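Isoaspartyl dipeptidase (PDB 7CDH) probably hydrolyses isoaspartyl (beta-aspartyl) dipeptides as a zinc-binding M38 metallopeptidase of the amidohydrolase family, a reaction linked to protein repair. Local coordinates at residues A[1-9]-A[19-28]; A[349-357]-A[365-373]. All coordinates share one frame; numbering follows the deposited sequence.

Contact 1 (A[1-9]-A[19-28]); sequences MIKIIKNAK and KDVIFYHKVI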
loop_
_atom_site.group_PDB
_atom_site.type_symbol
_atom_site.label_atom_id
_atom_site.label_comp_id
_atom_site.label_asym_id
_atom_site.label_seq_id
_atom_site.Cartn_x
_atom_site.Cartn_y
_atom_site.Cartn_z
ATOM N N MET A 1 -15.538 25.610 -41.515
ATOM C CA MET A 1 -16.491 26.188 -42.509
ATOM C C MET A 1 -17.818 26.605 -41.848
ATOM O O MET A 1 -18.469 25.791 -41.166
ATOM C CB MET A 1 -16.799 25.188 -43.619
ATOM C CG MET A 1 -17.770 25.735 -44.631
ATOM S SD MET A 1 -17.487 25.068 -46.284
ATOM C CE MET A 1 -17.689 23.313 -45.964
ATOM N N ILE A 2 -18.235 27.838 -42.111
ATOM C CA ILE A 2 -19.573 28.374 -41.747
ATOM C C ILE A 2 -20.620 27.727 -42.645
ATOM O O ILE A 2 -20.334 27.579 -43.833
ATOM C CB ILE A 2 -19.567 29.902 -41.858
ATOM C CG1 ILE A 2 -18.870 30.487 -40.631
ATOM C CG2 ILE A 2 -20.980 30.432 -42.031
ATOM C CD1 ILE A 2 -18.694 31.968 -40.685
ATOM N N LYS A 3 -21.757 27.309 -42.078
ATOM C CA LYS A 3 -22.846 26.648 -42.833
ATOM C C LYS A 3 -24.153 27.317 -42.459
ATOM O O LYS A 3 -24.206 27.959 -41.374
ATOM C CB LYS A 3 -22.955 25.157 -42.524
ATOM C CG LYS A 3 -21.649 24.387 -42.587
ATOM C CD LYS A 3 -21.843 22.885 -42.477
ATOM C CE LYS A 3 -20.543 22.096 -42.451
ATOM N NZ LYS A 3 -19.480 22.823 -41.730
ATOM N N ILE A 4 -25.153 27.157 -43.328
ATOM C CA ILE A 4 -26.525 27.713 -43.161
ATOM C C ILE A 4 -27.502 26.626 -43.548
ATOM O O ILE A 4 -27.399 26.164 -44.705
ATOM C CB ILE A 4 -26.793 28.946 -44.052
ATOM C CG1 ILE A 4 -25.859 30.115 -43.747
ATOM C CG2 ILE A 4 -28.253 29.362 -43.947
ATOM C CD1 ILE A 4 -24.655 30.144 -44.637
ATOM N N ILE A 5 -28.464 26.336 -42.672
ATOM C CA ILE A 5 -29.632 25.466 -43.014
ATOM C C ILE A 5 -30.835 26.379 -43.306
ATOM O O ILE A 5 -31.177 27.261 -42.458
ATOM C CB ILE A 5 -29.906 24.423 -41.909
ATOM C CG1 ILE A 5 -28.746 23.436 -41.774
ATOM C CG2 ILE A 5 -31.215 23.687 -42.145
ATOM C CD1 ILE A 5 -28.695 22.769 -40.432
ATOM N N LYS A 6 -31.400 26.217 -44.505
ATOM C CA LYS A 6 -32.502 27.060 -45.030
ATOM C C LYS A 6 -33.763 26.205 -45.082
ATOM O O LYS A 6 -33.637 25.006 -45.378
ATOM C CB LYS A 6 -32.153 27.621 -46.414
ATOM C CG LYS A 6 -31.173 28.786 -46.392
ATOM C CD LYS A 6 -31.020 29.524 -47.716
ATOM C CE LYS A 6 -30.402 30.901 -47.554
ATOM N NZ LYS A 6 -31.437 31.945 -47.359
ATOM N N ASN A 7 -34.920 26.813 -44.793
ATOM C CA ASN A 7 -36.263 26.321 -45.215
ATOM C C ASN A 7 -36.774 25.210 -44.307
ATOM O O ASN A 7 -37.700 24.513 -44.747
ATOM C CB ASN A 7 -36.291 25.750 -46.643
ATOM C CG ASN A 7 -35.958 26.776 -47.706
ATOM O OD1 ASN A 7 -36.094 27.974 -47.453
ATOM N ND2 ASN A 7 -35.552 26.311 -48.887
ATOM N N ALA A 8 -36.203 25.019 -43.119
ATOM C CA ALA A 8 -36.719 24.018 -42.164
ATOM C C ALA A 8 -37.681 24.692 -41.185
ATOM O O ALA A 8 -37.554 25.915 -40.904
ATOM C CB ALA A 8 -35.592 23.323 -41.453
ATOM N N LYS A 9 -38.607 23.913 -40.653
ATOM C CA LYS A 9 -39.382 24.351 -39.475
ATOM C C LYS A 9 -38.523 24.009 -38.266
ATOM O O LYS A 9 -38.156 22.864 -38.116
ATOM C CB LYS A 9 -40.750 23.660 -39.451
ATOM C CG LYS A 9 -41.749 24.158 -40.487
ATOM C CD LYS A 9 -42.483 23.053 -41.206
ATOM C CE LYS A 9 -42.513 23.293 -42.702
ATOM N NZ LYS A 9 -43.578 22.514 -43.365
ATOM N N LYS A 19 -37.417 29.102 -40.050
ATOM C CA LYS A 19 -36.269 29.961 -39.672
ATOM C C LYS A 19 -35.002 29.385 -40.286
ATOM O O LYS A 19 -34.982 28.218 -40.611
ATOM C CB LYS A 19 -36.115 30.083 -38.158
ATOM C CG LYS A 19 -37.258 30.773 -37.436
ATOM C CD LYS A 19 -37.090 32.253 -37.272
ATOM C CE LYS A 19 -38.281 32.906 -36.596
ATOM N NZ LYS A 19 -39.112 33.633 -37.586
ATOM N N ASP A 20 -34.000 30.225 -40.454
ATOM C CA ASP A 20 -32.696 29.883 -41.064
ATOM C C ASP A 20 -31.652 29.889 -39.939
ATOM O O ASP A 20 -31.748 30.776 -39.056
ATOM C CB ASP A 20 -32.416 30.831 -42.232
ATOM C CG ASP A 20 -33.119 30.425 -43.524
ATOM O OD1 ASP A 20 -34.002 29.486 -43.468
ATOM O OD2 ASP A 20 -32.769 31.027 -44.594
ATOM N N VAL A 21 -30.746 28.905 -39.957
ATOM C CA VAL A 21 -29.718 28.686 -38.895
ATOM C C VAL A 21 -28.324 28.746 -39.513
ATOM O O VAL A 21 -28.055 27.952 -40.444
ATOM C CB VAL A 21 -29.914 27.367 -38.123
ATOM C CG1 VAL A 21 -29.031 27.368 -36.894
ATOM C CG2 VAL A 21 -31.361 27.126 -37.707
ATOM N N ILE A 22 -27.513 29.691 -39.026
ATOM C CA ILE A 22 -26.087 29.902 -39.413
ATOM C C ILE A 22 -25.212 29.423 -38.251
ATOM O O ILE A 22 -25.430 29.904 -37.119
ATOM C CB ILE A 22 -25.820 31.385 -39.728
ATOM C CG1 ILE A 22 -26.876 31.980 -40.657
ATOM C CG2 ILE A 22 -24.431 31.564 -40.308
ATOM C CD1 ILE A 22 -27.322 33.359 -40.242
ATOM N N PHE A 23 -24.249 28.539 -38.514
ATOM C CA PHE A 23 -23.409 27.914 -37.454
ATOM C C PHE A 23 -21.994 27.605 -37.981
ATOM O O PHE A 23 -21.812 27.402 -39.193
ATOM C CB PHE A 23 -24.123 26.673 -36.908
ATOM C CG PHE A 23 -24.452 25.646 -37.961
ATOM C CD1 PHE A 23 -25.611 25.736 -38.699
ATOM C CD2 PHE A 23 -23.597 24.595 -38.223
ATOM C CE1 PHE A 23 -25.906 24.799 -39.672
ATOM C CE2 PHE A 23 -23.888 23.655 -39.198
ATOM C CZ PHE A 23 -25.044 23.758 -39.921
ATOM N N TYR A 24 -21.011 27.648 -37.080
ATOM C CA TYR A 24 -19.657 27.051 -37.233
ATOM C C TYR A 24 -19.648 25.746 -36.420
ATOM O O TYR A 24 -20.152 24.722 -36.914
ATOM C CB TYR A 24 -18.598 28.056 -36.761
ATOM C CG TYR A 24 -17.191 27.852 -37.269
ATOM C CD1 TYR A 24 -16.729 26.627 -37.718
ATOM C CD2 TYR A 24 -16.302 28.914 -37.287
ATOM C CE1 TYR A 24 -15.438 26.479 -38.209
ATOM C CE2 TYR A 24 -15.012 28.784 -37.775
ATOM C CZ TYR A 24 -14.574 27.561 -38.241
ATOM O OH TYR A 24 -13.302 27.457 -38.737
ATOM N N HIS A 25 -19.087 25.801 -35.209
ATOM C CA HIS A 25 -19.150 24.772 -34.145
ATOM C C HIS A 25 -20.265 25.175 -33.191
ATOM O O HIS A 25 -20.906 24.287 -32.614
ATOM C CB HIS A 25 -17.799 24.676 -33.405
ATOM C CG HIS A 25 -16.670 24.164 -34.251
ATOM N ND1 HIS A 25 -16.237 22.841 -34.202
ATOM C CD2 HIS A 25 -15.881 24.778 -35.163
ATOM C CE1 HIS A 25 -15.234 22.673 -35.043
ATOM N NE2 HIS A 25 -14.995 23.846 -35.646
ATOM N N LYS A 26 -20.473 26.485 -33.043
ATOM C CA LYS A 26 -21.607 27.059 -32.287
ATOM C C LYS A 26 -22.600 27.756 -33.236
ATOM O O LYS A 26 -22.234 28.137 -34.376
ATOM C CB LYS A 26 -21.043 27.949 -31.186
ATOM C CG LYS A 26 -20.115 27.208 -30.232
ATOM C CD LYS A 26 -20.271 27.606 -28.797
ATOM C CE LYS A 26 -19.113 27.209 -27.913
ATOM N NZ LYS A 26 -18.831 28.290 -26.935
ATOM N N VAL A 27 -23.858 27.847 -32.807
ATOM C CA VAL A 27 -24.920 28.570 -33.566
ATOM C C VAL A 27 -24.588 30.059 -33.559
ATOM O O VAL A 27 -24.463 30.649 -32.444
ATOM C CB VAL A 27 -26.323 28.344 -32.981
ATOM C CG1 VAL A 27 -27.318 29.288 -33.659
ATOM C CG2 VAL A 27 -26.756 26.893 -33.119
ATOM N N ILE A 28 -24.467 30.635 -34.753
ATOM C CA ILE A 28 -24.124 32.068 -34.966
ATOM C C ILE A 28 -25.400 32.926 -34.959
ATOM O O ILE A 28 -25.333 34.020 -34.386
ATOM C CB ILE A 28 -23.305 32.250 -36.252
ATOM C CG1 ILE A 28 -21.870 31.750 -36.061
ATOM C CG2 ILE A 28 -23.333 33.702 -36.700
ATOM C CD1 ILE A 28 -21.150 31.470 -37.357
HETATM O O HOH W 1 -34.005 26.016 -41.834
#
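F23 lies between K3 and I5 on the same face of an antiparallel strand pair. Its CG sits between the backbone N and the carbonyl carbon (chi1 57°), which turns the ring back over the neighbouring strand. Beyond CB, CG and CD1 lie nearest K3 O, which stands over the same ring face as K3 CB, offset toward the rim. CE1 meets I5 CD1 at 3.5 Å, while I5 CG1 stands in plane at the ring edge. CE2 runs beside CB and CD of K3, and at the tip CZ comes within 3.6 Å of K3 CB, a CH-pi contact. K3 and F23 exchange two nearly linear backbone hydrogen bonds, K3 N to F23 O and F23 N to K3 O, both 2.9 Å; I5 and V21 repeat the pattern. On the other face I4 CG1 and I22 CG1 lie side by side, 3.7 Å apart. At the far end D20 binds twice: OD2 takes a salt bridge from K6 NZ at 3.2 Å, and OD1 receives N7 N at 3.1 Å, from the syn side but 26° out of the carboxylate plane. A water bridges A8 N and K19 O at the corner. I28 of a second subunit packs on I2. Strands 2-6, 19-23, 27-31 and 43-47 form a mixed four-stranded sheet, consistent with the small beta domain accompanying the TIM barrel in many amidohydrolases.

Contact 2 (A[349-357]-A[365-373]); sequences GQDADFILV and VSVISKGEF
L356 and S366 face each other across a pair of antiparallel strands, and L356 CD1 reaches S366 CB at 3.5 Å with its own CB only slightly farther off. The backbone of L356 is gripped just as closely. Its N-H runs almost straight to S366 O at 2.8 Å, and its carbonyl oxygen takes two donors: V365 N at 2.9 Å, nearly in line with the carbonyl, and S366 N at 3.3 Å, coming in at a steeper angle. Two residues opposite one make this a classic beta bulge, placed near the connecting end of the hairpin formed by strands 354-358 and 364-369. S366 OG turns to V365 O and, outside the hairpin, to Y46 and D377. Farther along, I368 and F354 form a hydrogen-bonded pair, with I368 N donating to F354 O at 2.8 Å. The side chain of I368 divides its branches: CG2, anti to the backbone N, meets both A352 O (3.6 Å) and CD2 of the F354 ring (4.0 Å), CD1 passes near that same ring carbon, and CG1 lies over one face of F373. The F354 ring is folded back over the loop that leads into its strand, with the carbonyl carbon of A352 above its centre. Past S369 the chain reverses through a type I' turn, with K370 and G371 at positive phi, into strand 372-376. D353 grips the turn: its OD1, met nearly along the C-O axis, accepts K370 N at 2.9 Å and 170°, while OD2 forms a salt bridge with K343.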
loop_
_atom_site.group_PDB
_atom_site.type_symbol
_atom_site.label_atom_id
_atom_site.label_comp_id
_atom_site.label_asym_id
_atom_site.label_seq_id
_atom_site.Cartn_x
_atom_site.Cartn_y
_atom_site.Cartn_z
ATOM N N GLY A 349 -25.016 30.864 -29.700
ATOM C CA GLY A 349 -23.950 30.555 -28.715
ATOM C C GLY A 349 -23.994 29.123 -28.176
ATOM O O GLY A 349 -22.982 28.668 -27.654
ATOM N N GLN A 350 -25.147 28.458 -28.282
ATOM C CA GLN A 350 -25.341 27.014 -28.081
ATOM C C GLN A 350 -24.533 26.244 -29.138
ATOM O O GLN A 350 -24.195 26.807 -30.189
ATOM C CB GLN A 350 -26.840 26.718 -28.127
ATOM C CG GLN A 350 -27.648 27.402 -27.018
ATOM C CD GLN A 350 -27.402 26.890 -25.608
ATOM O OE1 GLN A 350 -26.749 25.869 -25.382
ATOM N NE2 GLN A 350 -27.967 27.582 -24.630
ATOM N N ASP A 351 -24.208 24.989 -28.848
ATOM C CA ASP A 351 -23.344 24.142 -29.706
ATOM C C ASP A 351 -24.223 23.641 -30.855
ATOM O O ASP A 351 -25.423 23.349 -30.604
ATOM C CB ASP A 351 -22.675 23.026 -28.888
ATOM C CG ASP A 351 -21.620 23.519 -27.896
ATOM O OD1 ASP A 351 -20.498 23.844 -28.347
ATOM O OD2 ASP A 351 -21.921 23.600 -26.678
ATOM N N ALA A 352 -23.645 23.551 -32.055
ATOM C CA ALA A 352 -24.362 23.250 -33.307
ATOM C C ALA A 352 -24.583 21.742 -33.411
ATOM O O ALA A 352 -24.010 21.118 -34.332
ATOM C CB ALA A 352 -23.609 23.797 -34.503
ATOM N N ASP A 353 -25.420 21.202 -32.522
ATOM C CA ASP A 353 -25.849 19.784 -32.560
ATOM C C ASP A 353 -27.334 19.753 -32.907
ATOM O O ASP A 353 -28.135 20.266 -32.074
ATOM C CB ASP A 353 -25.619 19.080 -31.221
ATOM C CG ASP A 353 -24.219 19.195 -30.636
ATOM O OD1 ASP A 353 -23.274 19.539 -31.391
ATOM O OD2 ASP A 353 -24.091 18.898 -29.411
ATOM N N PHE A 354 -27.681 19.156 -34.056
ATOM C CA PHE A 354 -29.039 19.175 -34.670
ATOM C C PHE A 354 -29.366 17.845 -35.339
ATOM O O PHE A 354 -28.446 17.151 -35.769
ATOM C CB PHE A 354 -29.131 20.167 -35.830
ATOM C CG PHE A 354 -28.512 21.523 -35.608
ATOM C CD1 PHE A 354 -28.855 22.293 -34.512
ATOM C CD2 PHE A 354 -27.630 22.050 -36.535
ATOM C CE1 PHE A 354 -28.266 23.528 -34.303
ATOM C CE2 PHE A 354 -27.071 23.304 -36.344
ATOM C CZ PHE A 354 -27.394 24.038 -35.229
ATOM N N ILE A 355 -30.647 17.496 -35.420
ATOM C CA ILE A 355 -31.118 16.438 -36.355
ATOM C C ILE A 355 -32.144 17.065 -37.305
ATOM O O ILE A 355 -32.841 18.037 -36.955
ATOM C CB ILE A 355 -31.665 15.191 -35.629
ATOM C CG1 ILE A 355 -32.873 15.510 -34.755
ATOM C CG2 ILE A 355 -30.569 14.505 -34.837
ATOM C CD1 ILE A 355 -33.630 14.288 -34.238
ATOM N N LEU A 356 -32.189 16.538 -38.505
ATOM C CA LEU A 356 -33.173 16.932 -39.525
ATOM C C LEU A 356 -34.077 15.732 -39.736
ATOM O O LEU A 356 -33.582 14.645 -40.030
ATOM C CB LEU A 356 -32.413 17.340 -40.781
ATOM C CG LEU A 356 -31.747 18.709 -40.694
ATOM C CD1 LEU A 356 -30.664 18.844 -41.741
ATOM C CD2 LEU A 356 -32.787 19.817 -40.861
ATOM N N VAL A 357 -35.358 15.927 -39.500
ATOM C CA VAL A 357 -36.383 14.860 -39.593
ATOM C C VAL A 357 -37.300 15.175 -40.775
ATOM O O VAL A 357 -37.521 16.346 -41.099
ATOM C CB VAL A 357 -37.079 14.815 -38.235
ATOM C CG1 VAL A 357 -38.332 13.976 -38.252
ATOM C CG2 VAL A 357 -36.092 14.323 -37.193
ATOM N N VAL A 365 -32.986 12.101 -41.238
ATOM C CA VAL A 365 -32.326 12.110 -42.574
ATOM C C VAL A 365 -31.005 12.859 -42.477
ATOM O O VAL A 365 -30.162 12.648 -43.342
ATOM C CB VAL A 365 -33.244 12.686 -43.682
ATOM C CG1 VAL A 365 -34.520 11.859 -43.843
ATOM C CG2 VAL A 365 -33.595 14.144 -43.439
ATOM N N SER A 366 -30.834 13.766 -41.528
ATOM C CA SER A 366 -29.501 14.383 -41.369
ATOM C C SER A 366 -29.185 14.613 -39.894
ATOM O O SER A 366 -30.121 14.773 -39.079
ATOM C CB SER A 366 -29.382 15.604 -42.237
ATOM O OG SER A 366 -29.521 15.217 -43.594
ATOM N N VAL A 367 -27.901 14.515 -39.561
ATOM C CA VAL A 367 -27.406 14.586 -38.162
ATOM C C VAL A 367 -26.155 15.440 -38.150
ATOM O O VAL A 367 -25.250 15.138 -38.911
ATOM C CB VAL A 367 -27.126 13.210 -37.560
ATOM C CG1 VAL A 367 -26.678 13.357 -36.118
ATOM C CG2 VAL A 367 -28.346 12.331 -37.639
ATOM N N ILE A 368 -26.166 16.472 -37.319
ATOM C CA ILE A 368 -25.080 17.479 -37.238
ATOM C C ILE A 368 -24.601 17.544 -35.783
ATOM O O ILE A 368 -25.453 17.557 -34.873
ATOM C CB ILE A 368 -25.583 18.819 -37.789
ATOM C CG1 ILE A 368 -26.103 18.640 -39.217
ATOM C CG2 ILE A 368 -24.511 19.885 -37.729
ATOM C CD1 ILE A 368 -26.559 19.925 -39.850
ATOM N N SER A 369 -23.277 17.483 -35.587
ATOM C CA SER A 369 -22.611 17.537 -34.262
ATOM C C SER A 369 -21.410 18.460 -34.382
ATOM O O SER A 369 -20.612 18.245 -35.290
ATOM C CB SER A 369 -22.217 16.177 -33.777
ATOM O OG SER A 369 -21.712 16.257 -32.451
ATOM N N LYS A 370 -21.349 19.481 -33.538
ATOM C CA LYS A 370 -20.266 20.477 -33.573
ATOM C C LYS A 370 -20.211 21.044 -34.991
ATOM O O LYS A 370 -19.120 21.463 -35.437
ATOM C CB LYS A 370 -18.942 19.825 -33.162
ATOM C CG LYS A 370 -19.002 19.011 -31.876
ATOM C CD LYS A 370 -17.724 18.273 -31.516
ATOM C CE LYS A 370 -17.812 16.775 -31.743
ATOM N NZ LYS A 370 -16.855 16.027 -30.896
ATOM N N GLY A 371 -21.350 21.054 -35.676
ATOM C CA GLY A 371 -21.508 21.742 -36.973
ATOM C C GLY A 371 -20.946 20.942 -38.124
ATOM O O GLY A 371 -20.832 21.506 -39.195
ATOM N N GLU A 372 -20.620 19.672 -37.901
ATOM C CA GLU A 372 -20.148 18.732 -38.947
ATOM C C GLU A 372 -21.322 17.797 -39.253
ATOM O O GLU A 372 -22.048 17.402 -38.315
ATOM C CB GLU A 372 -18.856 18.031 -38.485
ATOM C CG GLU A 372 -18.605 16.655 -39.113
ATOM C CD GLU A 372 -17.499 15.775 -38.520
ATOM O OE1 GLU A 372 -16.870 16.182 -37.504
ATOM O OE2 GLU A 372 -17.271 14.664 -39.069
ATOM N N PHE A 373 -21.534 17.479 -40.523
ATOM C CA PHE A 373 -22.545 16.478 -40.943
ATOM C C PHE A 373 -21.970 15.101 -40.655
ATOM O O PHE A 373 -21.000 14.723 -41.303
ATOM C CB PHE A 373 -22.895 16.622 -42.427
ATOM C CG PHE A 373 -23.831 17.764 -42.724
ATOM C CD1 PHE A 373 -25.197 17.574 -42.686
ATOM C CD2 PHE A 373 -23.346 19.026 -43.009
ATOM C CE1 PHE A 373 -26.066 18.620 -42.924
ATOM C CE2 PHE A 373 -24.217 20.073 -43.245
ATOM C CZ PHE A 373 -25.574 19.869 -43.187
#

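Starting at the N terminus, contact 1 closes a short loop holding strand 15-17, since segment 19-28 returns alongside 1-9. The chain then runs through the barrel that carries the two zinc sites before contact 2 closes an even shorter loop between 357 and 365. The two contacts are therefore in series, neither nested nor crossed, yet their centres lie about 9 Å apart. V27 probably exchanges backbone hydrogen bonds with G349 and Q350, K3 NZ reaches G371 O weakly, and the F23 and F354 rings meet edge-to-face. Strand 51-59, paired with both 8-11 and 354-358, joins the N-terminal strands to the late hairpin and to the barrel sheet.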